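Local coordinates for protein alcohol dehydrogenase (Aeropyrum pernix, PDB 1H2B) that binds zinc and NAD and probably catalyses the NAD-dependent oxidation of alcohols, as a zinc-containing alcohol dehydrogenase of a hyperthermophilic archaeon, at residues T172-V177 and K207-A212; A176-A181 and L315-T320. One frame throughout, in Å; residues are numbered along the deposited sequence. Where two conformers were deposited one is given.

Both interactions start from helix 166-181, which they share through Ala176 and Val177, and their centres lie about 6 Å apart. Interaction 1 is a buried, apolar contact with the C-terminal end of helix 197-209, made by a thioether against a ring and a branched aliphatic chain. Interaction 2 is smaller and only partly buried: a single salt bridge reaches from residues 176-181 to helix 312-323, with the nearest CA atoms, Lys178 CA and Leu318 CA, 11.0 Å apart. The two meet where Tyr174 of interaction 1 turns its hydroxyl to the acid of interaction 2 and the Met209 methyl packs on the lysine chain. Each also touches a second subunit.

Interaction 1: residues T172-V177 and K207-A212; sequences TAYRAV and KVMTPA. With NAJ (nicotinamide-adenine-dinucleotide (acidic form)), chain I.
Thr210, whose methyl CG2 faces Val177 CG1, has its hydroxyl gripped twice: Thr210 OG1 accepts the backbone N-H of Ala212 (Ala212 N to Thr210 OG1 3.1 Å, N-H...O angle 162°) and is hydrogen-bonded to the carbonyl O of Leu206. The first bond makes an ST turn around Pro211, just where the chain leaves helix 197-209. The two methyls, Thr210 CG2 and Val177 CG1, are 4.5 Å apart. The residue before, Met209, reaches across to Tyr174 and Val177. Its SD lies 3.5 Å from Tyr174 CE2 and 4.5 Å from the ring centroid, 62° off the ring normal, an oblique Met-aromatic contact. The thioether and the tyrosine side chain cross at about a right angle. Met209 bends at its last torsion (chi3 73°), bringing Met209 CE against Tyr174 CE2 and to 3.7 Å from Val177 CG1. The same valine methyl touches SD, so sulfur and terminal methyl both rest on it. Met209 was modelled in two conformers, and these contacts describe one of them. Helix 197-209 is the first helix of the Rossmann fold, following strand 189-193 and the glycine-rich turn that meets the coenzyme. Helix 166-181, which comes just before strand 189-193 in the chain, packs on helix 197-209 also through Ala173, which touches Ala202, and through Tyr174 and Val177, which touch Leu205, while Pro186 of a second subunit packs against Tyr174. At the other end of the segment, Thr172 faces the coenzyme: its CG2 lies 3.4 Å from O7N of the nicotinamide carboxamide, while its OG1 is hydrogen-bonded to the carbonyl O of Asp168, a ligand of the zinc ion beside the bound octanoic acid.

Interaction 2: residues A176-A181 and L315-T320; sequences AVKKAA and LHELVT
Lys178 and Glu317 carry the whole contact. Lys178 NZ donates to Glu317 OE1 at 2.8 Å, forming a salt bridge on the syn lone pair, the side of the other carboxylate oxygen. The bridge favours one oxygen, since Glu317 OE2 is 3.8 Å from Lys178 NZ. The methylene behind the ammonium comes close too, with Lys178 CE 3.3 Å from Glu317 OE1. The two side chains cross at about a right angle: Glu317 runs out extended beyond CG, whereas the lysine bends at its third torsion (chi3 131°). Lys178 was modelled in two conformers, and this is one of them. Glu317 OE1 has a second partner from helix 166-181, the hydroxyl of Tyr174, with Tyr174 OH to Glu317 OE1 2.7 Å in a probable hydrogen bond. One carboxylate oxygen of helix 312-323 thus meets two residues one helical turn apart. That helix follows strand 303-306, the edge strand of the Rossmann sheet within this chain, and leads on to strand 331-335 of the GroES-like part of the molecule; Leu315 touches His104 and Val319 touches Leu151 there. Further out, in the conformers given here, the terminal methyl of Met209 on helix 197-209 packs on Lys178 CG. Leu318 packs on Leu166 and on the Tyr174 ring, and Tyr185 of a second subunit packs on Glu317.

Interaction 1: residues T172-V177 and K207-A212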
# COMPACT_ATOMS: atom_id res chain seq x y z
N THR B 172 -1.16 2.98 -21.24
CA THR B 172 -2.45 3.20 -20.57
C THR B 172 -2.97 1.87 -20.01
O THR B 172 -3.42 1.78 -18.84
CB THR B 172 -3.47 3.81 -21.53
OG1 THR B 172 -2.94 5.03 -22.04
CG2 THR B 172 -4.78 4.14 -20.77
N ALA B 173 -2.92 0.80 -20.83
CA ALA B 173 -3.36 -0.50 -20.34
C ALA B 173 -2.48 -0.94 -19.17
O ALA B 173 -3.00 -1.49 -18.21
CB ALA B 173 -3.31 -1.55 -21.49
N TYR B 174 -1.18 -0.67 -19.22
CA TYR B 174 -0.25 -1.11 -18.17
C TYR B 174 -0.48 -0.42 -16.84
O TYR B 174 -0.57 -1.10 -15.80
CB TYR B 174 1.22 -0.87 -18.68
CG TYR B 174 2.25 -1.36 -17.71
CD1 TYR B 174 3.01 -0.45 -16.99
CD2 TYR B 174 2.48 -2.73 -17.58
CE1 TYR B 174 3.95 -0.88 -16.09
CE2 TYR B 174 3.43 -3.19 -16.69
CZ TYR B 174 4.16 -2.25 -15.95
OH TYR B 174 5.11 -2.73 -15.07
N ARG B 175 -0.64 0.92 -16.85
CA ARG B 175 -0.98 1.61 -15.60
C ARG B 175 -2.30 1.12 -15.05
O ARG B 175 -2.43 0.90 -13.83
CB ARG B 175 -1.02 3.12 -15.79
CG ARG B 175 -1.30 3.88 -14.48
CD ARG B 175 -1.19 5.35 -14.74
NE ARG B 175 -1.49 6.24 -13.63
CZ ARG B 175 -0.58 6.82 -12.85
NH1 ARG B 175 0.71 6.54 -12.97
NH2 ARG B 175 -0.96 7.68 -11.92
N ALA B 176 -3.29 0.91 -15.92
CA ALA B 176 -4.57 0.44 -15.45
C ALA B 176 -4.47 -0.96 -14.86
O ALA B 176 -5.13 -1.25 -13.87
CB ALA B 176 -5.59 0.50 -16.63
N VAL B 177 -3.68 -1.84 -15.49
CA VAL B 177 -3.51 -3.20 -14.96
C VAL B 177 -2.75 -3.17 -13.64
O VAL B 177 -3.06 -3.96 -12.74
CB VAL B 177 -2.87 -4.13 -16.02
CG1 VAL B 177 -2.38 -5.44 -15.35
CG2 VAL B 177 -3.91 -4.41 -17.16
N LYS B 207 -2.72 -11.36 -17.80
CA LYS B 207 -2.13 -12.70 -17.62
C LYS B 207 -0.69 -12.73 -17.11
O LYS B 207 -0.28 -13.70 -16.45
CB LYS B 207 -2.22 -13.48 -18.95
CG LYS B 207 -3.64 -13.76 -19.43
CD LYS B 207 -4.46 -14.62 -18.46
CE LYS B 207 -3.83 -15.99 -18.28
NZ LYS B 207 -4.77 -16.91 -17.58
N VAL B 208 0.09 -11.72 -17.48
CA VAL B 208 1.47 -11.57 -17.11
C VAL B 208 1.59 -11.03 -15.69
O VAL B 208 2.51 -11.42 -14.94
CB VAL B 208 2.18 -10.54 -18.10
CG1 VAL B 208 3.54 -10.14 -17.58
CG2 VAL B 208 2.26 -11.15 -19.48
N MET B 209 0.67 -10.12 -15.33
CA MET B 209 0.86 -9.29 -14.15
C MET B 209 -0.00 -9.71 -12.94
O MET B 209 0.22 -9.22 -11.82
CB MET B 209 0.64 -7.83 -14.46
CG MET B 209 1.81 -7.28 -15.21
SD MET B 209 1.28 -5.82 -15.94
CE MET B 209 1.20 -4.82 -14.47
N THR B 210 -0.98 -10.58 -13.18
CA THR B 210 -1.84 -11.07 -12.10
C THR B 210 -2.11 -12.54 -12.26
O THR B 210 -1.94 -13.09 -13.35
CB THR B 210 -3.20 -10.35 -12.10
OG1 THR B 210 -4.11 -10.94 -13.04
CG2 THR B 210 -3.11 -8.84 -12.52
N PRO B 211 -2.55 -13.17 -11.18
CA PRO B 211 -3.06 -14.54 -11.27
C PRO B 211 -4.58 -14.63 -11.42
O PRO B 211 -5.16 -15.72 -11.22
CB PRO B 211 -2.62 -15.11 -9.92
CG PRO B 211 -2.91 -13.98 -8.99
CD PRO B 211 -2.46 -12.73 -9.78
N ALA B 212 -5.25 -13.54 -11.79
CA ALA B 212 -6.69 -13.56 -11.85
C ALA B 212 -7.23 -14.32 -13.05
O ALA B 212 -6.51 -14.49 -14.05
CB ALA B 212 -7.23 -12.14 -11.86
PA NAJ I . -10.87 0.80 -29.95
O1A NAJ I . -11.87 1.42 -30.88
O2A NAJ I . -9.62 0.13 -30.53
O5B NAJ I . -11.51 -0.37 -29.07
C5B NAJ I . -12.83 -0.29 -28.53
C4B NAJ I . -13.26 -1.74 -28.38
O4B NAJ I . -14.50 -1.73 -27.64
C3B NAJ I . -13.47 -2.46 -29.71
O3B NAJ I . -12.81 -3.74 -29.73
C2B NAJ I . -14.98 -2.56 -29.70
O2B NAJ I . -15.50 -3.63 -30.50
C1B NAJ I . -15.34 -2.72 -28.22
N9A NAJ I . -16.72 -2.39 -27.87
C8A NAJ I . -17.59 -1.44 -28.42
N7A NAJ I . -18.77 -1.47 -27.74
C5A NAJ I . -18.67 -2.43 -26.78
C6A NAJ I . -19.53 -2.89 -25.82
N6A NAJ I . -20.78 -2.45 -25.68
N1A NAJ I . -19.07 -3.85 -24.94
C2A NAJ I . -17.81 -4.40 -25.04
N3A NAJ I . -16.98 -3.95 -26.01
C4A NAJ I . -17.41 -2.98 -26.87
O3 NAJ I . -10.48 1.94 -28.91
PN NAJ I . -9.07 2.21 -28.17
O1N NAJ I . -8.20 3.04 -29.00
O2N NAJ I . -8.56 0.93 -27.62
O5D NAJ I . -9.58 3.19 -27.00
C5D NAJ I . -10.43 2.65 -26.00
C4D NAJ I . -11.02 3.78 -25.17
O4D NAJ I . -9.97 4.30 -24.34
C3D NAJ I . -11.49 4.97 -26.00
O3D NAJ I . -12.54 5.63 -25.27
C2D NAJ I . -10.25 5.88 -26.04
O2D NAJ I . -10.51 7.23 -26.31
C1D NAJ I . -9.79 5.68 -24.58
N1N NAJ I . -8.43 6.06 -24.22
C2N NAJ I . -8.22 6.39 -22.92
C3N NAJ I . -6.95 6.70 -22.48
C7N NAJ I . -6.74 7.12 -21.06
O7N NAJ I . -5.49 7.49 -20.75
N7N NAJ I . -7.67 7.08 -20.10
C4N NAJ I . -5.81 6.66 -23.35
C5N NAJ I . -6.07 6.14 -24.65
C6N NAJ I . -7.36 5.88 -25.07

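Interaction 2: residues A176-A181 and L315-T320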
# COMPACT_ATOMS: atom_id res chain seq x y z
N ALA B 176 -3.29 0.91 -15.92
CA ALA B 176 -4.57 0.44 -15.45
C ALA B 176 -4.47 -0.96 -14.86
O ALA B 176 -5.13 -1.25 -13.87
CB ALA B 176 -5.59 0.50 -16.63
N VAL B 177 -3.68 -1.84 -15.49
CA VAL B 177 -3.51 -3.20 -14.96
C VAL B 177 -2.75 -3.17 -13.64
O VAL B 177 -3.06 -3.96 -12.74
CB VAL B 177 -2.87 -4.13 -16.02
CG1 VAL B 177 -2.38 -5.44 -15.35
CG2 VAL B 177 -3.91 -4.41 -17.16
N LYS B 178 -1.76 -2.29 -13.51
CA LYS B 178 -1.12 -2.08 -12.19
C LYS B 178 -2.14 -1.73 -11.14
O LYS B 178 -2.11 -2.30 -10.02
CB LYS B 178 -0.07 -0.99 -12.25
CG LYS B 178 1.12 -1.36 -13.10
CD LYS B 178 2.33 -0.49 -12.74
CE LYS B 178 3.55 -1.34 -12.51
NZ LYS B 178 4.70 -0.72 -11.76
N LYS B 179 -3.06 -0.81 -11.44
CA LYS B 179 -4.12 -0.51 -10.48
C LYS B 179 -4.93 -1.77 -10.15
O LYS B 179 -5.15 -2.10 -8.98
CB LYS B 179 -5.09 0.57 -11.03
CG LYS B 179 -4.52 1.97 -11.13
CD LYS B 179 -5.66 2.85 -11.60
CE LYS B 179 -5.32 4.32 -11.44
NZ LYS B 179 -4.14 4.68 -12.24
N ALA B 180 -5.31 -2.53 -11.18
CA ALA B 180 -6.11 -3.73 -11.00
C ALA B 180 -5.41 -4.73 -10.10
O ALA B 180 -6.08 -5.35 -9.25
CB ALA B 180 -6.43 -4.38 -12.35
N ALA B 181 -4.12 -4.94 -10.33
CA ALA B 181 -3.36 -6.03 -9.70
C ALA B 181 -3.37 -5.89 -8.18
O ALA B 181 -3.31 -6.90 -7.45
CB ALA B 181 -2.01 -6.04 -10.19
N LEU B 315 6.20 3.45 -18.68
CA LEU B 315 6.50 3.17 -20.10
C LEU B 315 7.79 2.34 -20.18
O LEU B 315 7.86 1.39 -20.97
CB LEU B 315 6.67 4.47 -20.91
CG LEU B 315 6.91 4.23 -22.40
CD1 LEU B 315 5.86 3.38 -23.13
CD2 LEU B 315 7.10 5.64 -23.00
N HIS B 316 8.77 2.68 -19.35
CA HIS B 316 10.00 1.90 -19.35
C HIS B 316 9.77 0.45 -18.98
O HIS B 316 10.30 -0.45 -19.63
CB HIS B 316 10.98 2.54 -18.36
CG HIS B 316 12.36 1.99 -18.48
ND1 HIS B 316 13.28 2.49 -19.38
CD2 HIS B 316 12.94 0.94 -17.87
CE1 HIS B 316 14.39 1.77 -19.29
NE2 HIS B 316 14.21 0.83 -18.39
N GLU B 317 8.98 0.20 -17.92
CA GLU B 317 8.64 -1.17 -17.56
C GLU B 317 7.91 -1.92 -18.67
O GLU B 317 8.16 -3.09 -18.93
CB GLU B 317 7.74 -1.17 -16.32
CG GLU B 317 8.54 -0.68 -15.10
CD GLU B 317 7.72 -0.44 -13.85
OE1 GLU B 317 6.51 -0.73 -13.84
OE2 GLU B 317 8.30 0.04 -12.86
N LEU B 318 6.96 -1.25 -19.33
CA LEU B 318 6.23 -1.89 -20.39
C LEU B 318 7.13 -2.22 -21.59
O LEU B 318 7.00 -3.29 -22.16
CB LEU B 318 5.02 -0.99 -20.78
CG LEU B 318 4.27 -1.52 -21.99
CD1 LEU B 318 3.51 -2.84 -21.78
CD2 LEU B 318 3.32 -0.40 -22.43
N VAL B 319 8.02 -1.29 -21.97
CA VAL B 319 8.97 -1.54 -23.02
C VAL B 319 9.81 -2.78 -22.65
O VAL B 319 10.06 -3.60 -23.52
CB VAL B 319 9.83 -0.33 -23.26
CG1 VAL B 319 11.04 -0.70 -24.19
CG2 VAL B 319 9.00 0.74 -23.93
N THR B 320 10.22 -2.89 -21.39
CA THR B 320 10.95 -4.08 -20.94
C THR B 320 10.15 -5.38 -21.20
O THR B 320 10.66 -6.35 -21.78
CB THR B 320 11.30 -3.95 -19.47
OG1 THR B 320 12.26 -2.90 -19.30
CG2 THR B 320 11.99 -5.30 -19.01